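Long-range contact in biphenyl-2,3-diol 1,2-dioxygenase III-related protein (Vibrio cholerae, PDB 3EY8), which is of unestablished function but binds calcium and belongs to the glyoxalase/bleomycin resistance/dioxygenase superfamily, so is probably a metal-dependent enzyme: residues V91-P102 / I112-P120. The protein carries 9 engineered substitutions. Sequence-based numbering, arbitrary orientation.
Sequences VENQGVVIMEGP and ITSFYFRDP. Engineered in segment 91-102: Val97 (natural residue Thr).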
loop_
_atom_site.group_PDB
_atom_site.type_symbol
_atom_site.label_atom_id
_atom_site.label_comp_id
_atom_site.label_asym_id
_atom_site.label_seq_id
_atom_site.Cartn_x
_atom_site.Cartn_y
_atom_site.Cartn_z
ATOM N N VAL B 91 14.620 14.073 -8.169
ATOM C CA VAL B 91 13.244 14.477 -7.964
ATOM C C VAL B 91 13.107 16.001 -8.045
ATOM O O VAL B 91 12.235 16.517 -8.742
ATOM C CB VAL B 91 12.695 13.933 -6.634
ATOM C CG1 VAL B 91 11.339 14.552 -6.332
ATOM C CG2 VAL B 91 12.589 12.410 -6.706
ATOM N N GLU B 92 13.974 16.723 -7.343
ATOM C CA GLU B 92 13.972 18.182 -7.430
ATOM C C GLU B 92 14.177 18.670 -8.859
ATOM O O GLU B 92 13.593 19.671 -9.272
ATOM C CB GLU B 92 15.050 18.786 -6.532
ATOM C CG GLU B 92 14.668 18.842 -5.077
ATOM C CD GLU B 92 15.501 19.844 -4.306
ATOM O OE1 GLU B 92 16.634 20.140 -4.739
ATOM O OE2 GLU B 92 15.018 20.329 -3.265
ATOM N N ASN B 93 15.014 17.962 -9.609
ATOM C CA ASN B 93 15.285 18.326 -10.994
ATOM C C ASN B 93 14.071 18.160 -11.901
ATOM O O ASN B 93 14.054 18.665 -13.019
ATOM C CB ASN B 93 16.471 17.531 -11.537
ATOM C CG ASN B 93 17.803 18.055 -11.033
ATOM O OD1 ASN B 93 17.856 19.019 -10.270
ATOM N ND2 ASN B 93 18.889 17.417 -11.458
ATOM N N GLN B 94 13.051 17.453 -11.422
ATOM C CA GLN B 94 11.806 17.342 -12.176
ATOM C C GLN B 94 10.842 18.465 -11.791
ATOM O O GLN B 94 9.727 18.541 -12.302
ATOM C CB GLN B 94 11.156 15.966 -11.982
ATOM C CG GLN B 94 12.129 14.807 -12.130
ATOM C CD GLN B 94 13.001 14.923 -13.370
ATOM O OE1 GLN B 94 12.502 15.056 -14.489
ATOM N NE2 GLN B 94 14.314 14.864 -13.175
ATOM N N GLY B 95 11.284 19.345 -10.896
ATOM C CA GLY B 95 10.489 20.498 -10.502
ATOM C C GLY B 95 9.612 20.210 -9.300
ATOM O O GLY B 95 8.714 20.985 -8.964
ATOM N N VAL B 96 9.883 19.088 -8.644
ATOM C CA VAL B 96 9.096 18.645 -7.497
ATOM C C VAL B 96 9.659 19.159 -6.178
ATOM O O VAL B 96 10.863 19.083 -5.928
ATOM C CB VAL B 96 8.990 17.104 -7.465
ATOM C CG1 VAL B 96 8.376 16.620 -6.151
ATOM C CG2 VAL B 96 8.166 16.619 -8.644
ATOM N N VAL B 97 8.776 19.687 -5.337
ATOM C CA VAL B 97 9.173 20.257 -4.056
ATOM C C VAL B 97 9.343 19.167 -3.007
ATOM O O VAL B 97 8.393 18.447 -2.675
ATOM C CB VAL B 97 8.157 21.311 -3.564
ATOM C CG1 VAL B 97 8.466 21.738 -2.141
ATOM C CG2 VAL B 97 8.162 22.522 -4.504
ATOM N N ILE B 98 10.560 19.040 -2.491
ATOM C CA ILE B 98 10.822 18.100 -1.408
ATOM C C ILE B 98 10.454 18.771 -0.098
ATOM O O ILE B 98 11.003 19.812 0.260
ATOM C CB ILE B 98 12.282 17.640 -1.403
ATOM C CG1 ILE B 98 12.581 16.882 -2.703
ATOM C CG2 ILE B 98 12.570 16.776 -0.170
ATOM C CD1 ILE B 98 13.995 16.385 -2.813
HETATM N N MSE B 99 9.515 18.177 0.626
HETATM C CA MSE B 99 9.001 18.824 1.831
HETATM C C MSE B 99 9.820 18.551 3.093
HETATM O O MSE B 99 9.718 19.294 4.069
HETATM C CB MSE B 99 7.529 18.472 2.054
HETATM C CG MSE B 99 7.287 17.078 2.586
HETATM SE SE MSE B 99 5.384 16.689 2.563
HETATM C CE MSE B 99 5.045 17.130 0.701
ATOM N N GLU B 100 10.633 17.498 3.074
ATOM C CA GLU B 100 11.501 17.193 4.201
ATOM C C GLU B 100 12.440 16.078 3.785
ATOM O O GLU B 100 12.083 15.254 2.938
ATOM C CB GLU B 100 10.653 16.749 5.394
ATOM C CG GLU B 100 11.401 16.617 6.705
ATOM C CD GLU B 100 10.505 16.136 7.833
ATOM O OE1 GLU B 100 9.298 15.915 7.588
ATOM O OE2 GLU B 100 11.008 15.980 8.964
ATOM N N GLY B 101 13.633 16.055 4.374
ATOM C CA GLY B 101 14.607 15.013 4.088
ATOM C C GLY B 101 15.967 15.588 3.756
ATOM O O GLY B 101 16.064 16.763 3.393
ATOM N N PRO B 102 17.027 14.770 3.888
ATOM C CA PRO B 102 16.952 13.372 4.330
ATOM C C PRO B 102 16.744 13.266 5.838
ATOM O O PRO B 102 17.429 13.954 6.598
ATOM C CB PRO B 102 18.338 12.810 3.984
ATOM C CG PRO B 102 19.174 13.981 3.494
ATOM C CD PRO B 102 18.418 15.234 3.749
ATOM N N ILE B 112 15.790 3.380 8.195
ATOM C CA ILE B 112 15.892 3.891 6.837
ATOM C C ILE B 112 16.122 5.389 6.881
ATOM O O ILE B 112 15.935 6.027 7.916
ATOM C CB ILE B 112 14.616 3.622 6.019
ATOM C CG1 ILE B 112 13.421 4.327 6.662
ATOM C CG2 ILE B 112 14.380 2.122 5.867
ATOM C CD1 ILE B 112 12.097 4.111 5.924
ATOM N N THR B 113 16.540 5.942 5.750
ATOM C CA THR B 113 16.608 7.383 5.577
ATOM C C THR B 113 15.624 7.781 4.476
ATOM O O THR B 113 15.589 7.142 3.421
ATOM C CB THR B 113 18.030 7.823 5.212
ATOM O OG1 THR B 113 18.944 7.323 6.202
ATOM C CG2 THR B 113 18.125 9.332 5.160
ATOM N N SER B 114 14.826 8.822 4.725
ATOM C CA SER B 114 13.688 9.147 3.861
ATOM C C SER B 114 13.694 10.602 3.391
ATOM O O SER B 114 14.267 11.471 4.046
ATOM C CB SER B 114 12.367 8.898 4.614
ATOM O OG SER B 114 12.204 7.546 4.994
ATOM N N PHE B 115 13.044 10.856 2.257
ATOM C CA PHE B 115 12.611 12.204 1.905
ATOM C C PHE B 115 11.166 12.146 1.405
ATOM O O PHE B 115 10.676 11.072 1.066
ATOM C CB PHE B 115 13.568 12.915 0.927
ATOM C CG PHE B 115 13.588 12.352 -0.479
ATOM C CD1 PHE B 115 12.832 12.935 -1.489
ATOM C CD2 PHE B 115 14.411 11.284 -0.806
ATOM C CE1 PHE B 115 12.876 12.444 -2.790
ATOM C CE2 PHE B 115 14.456 10.790 -2.102
ATOM C CZ PHE B 115 13.687 11.373 -3.094
ATOM N N TYR B 116 10.483 13.288 1.393
ATOM C CA TYR B 116 9.040 13.318 1.167
ATOM C C TYR B 116 8.637 14.336 0.114
ATOM O O TYR B 116 9.227 15.408 0.009
ATOM C CB TYR B 116 8.305 13.708 2.455
ATOM C CG TYR B 116 8.454 12.757 3.616
ATOM C CD1 TYR B 116 9.550 12.839 4.461
ATOM C CD2 TYR B 116 7.485 11.802 3.886
ATOM C CE1 TYR B 116 9.687 11.987 5.530
ATOM C CE2 TYR B 116 7.616 10.939 4.952
ATOM C CZ TYR B 116 8.722 11.041 5.771
ATOM O OH TYR B 116 8.867 10.196 6.846
ATOM N N PHE B 117 7.606 14.005 -0.648
ATOM C CA PHE B 117 6.974 14.970 -1.536
ATOM C C PHE B 117 5.564 14.476 -1.818
ATOM O O PHE B 117 5.200 13.380 -1.397
ATOM C CB PHE B 117 7.766 15.113 -2.840
ATOM C CG PHE B 117 8.015 13.813 -3.544
ATOM C CD1 PHE B 117 9.141 13.066 -3.254
ATOM C CD2 PHE B 117 7.124 13.335 -4.491
ATOM C CE1 PHE B 117 9.373 11.858 -3.896
ATOM C CE2 PHE B 117 7.352 12.123 -5.142
ATOM C CZ PHE B 117 8.479 11.388 -4.839
ATOM N N ARG B 118 4.774 15.271 -2.532
ATOM C CA ARG B 118 3.403 14.877 -2.846
ATOM C C ARG B 118 3.207 14.611 -4.323
ATOM O O ARG B 118 3.845 15.250 -5.177
ATOM C CB ARG B 118 2.411 15.948 -2.382
ATOM C CG ARG B 118 2.364 16.077 -0.877
ATOM C CD ARG B 118 1.278 16.995 -0.376
ATOM N NE ARG B 118 1.460 17.211 1.057
ATOM C CZ ARG B 118 1.069 16.353 1.994
ATOM N NH1 ARG B 118 0.460 15.225 1.651
ATOM N NH2 ARG B 118 1.283 16.621 3.277
ATOM N N ASP B 119 2.319 13.670 -4.629
ATOM C CA ASP B 119 1.965 13.399 -6.023
ATOM C C ASP B 119 0.857 14.363 -6.463
ATOM O O ASP B 119 0.422 15.201 -5.673
ATOM C CB ASP B 119 1.638 11.903 -6.239
ATOM C CG ASP B 119 0.195 11.529 -5.893
ATOM O OD1 ASP B 119 -0.569 12.368 -5.382
ATOM O OD2 ASP B 119 -0.176 10.361 -6.147
ATOM N N PRO B 120 0.429 14.289 -7.733
ATOM C CA PRO B 120 -0.511 15.308 -8.230
ATOM C C PRO B 120 -1.873 15.362 -7.526
ATOM O O PRO B 120 -2.564 16.385 -7.649
ATOM C CB PRO B 120 -0.678 14.930 -9.707
ATOM C CG PRO B 120 0.613 14.276 -10.056
ATOM C CD PRO B 120 1.000 13.488 -8.829
HETATM O O HOH W 1 5.663 18.074 -2.793
#
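Val91, on the last turn of helix 84-93, drops its two methyls onto different phenylalanines of strand 110-118. CG1, anti to the backbone N (chi1 171°), lies over one face of the Phe117 ring, a CH-pi contact 4.2 Å from the centroid; CG2 meets the edge of the Phe115 ring, 3.9 Å from its CZ. Val96 CG1 packs against Phe117 CB, 3.7 Å away, while Ile98 CD1 packs against Phe115.

Selenomethionine Met99 runs along the other side of the strand. In one of its two conformers, CB lies near Tyr116 O, CG packs 3.5 Å from Tyr116 CB, SE passes between Tyr116 CB and the guanidinium of Arg118, and the bend at chi3 (53°) turns CE onto Arg118 CG; resting on one conformer, the SE and CE contacts are doubtful. The Arg118 head is held from elsewhere, NH1 bonding to Gly122 O and to Lys65 O of the second subunit.

Two backbone bonds join the segments: Met99 N donates to Tyr116 O at 2.9 Å, and Tyr116 N to Glu100 O at 3.0 Å. A water extends the link, donating to Val97 O and accepting from Arg118 N.

The helix end and residues 96-98 thus pack on the Phe115/Phe117 face, while residues 99-101 follow the strand edge and Met99 bends round to the Tyr116/Arg118 face, within a beta-alpha-beta-beta-beta module of the vicinal oxygen chelate fold.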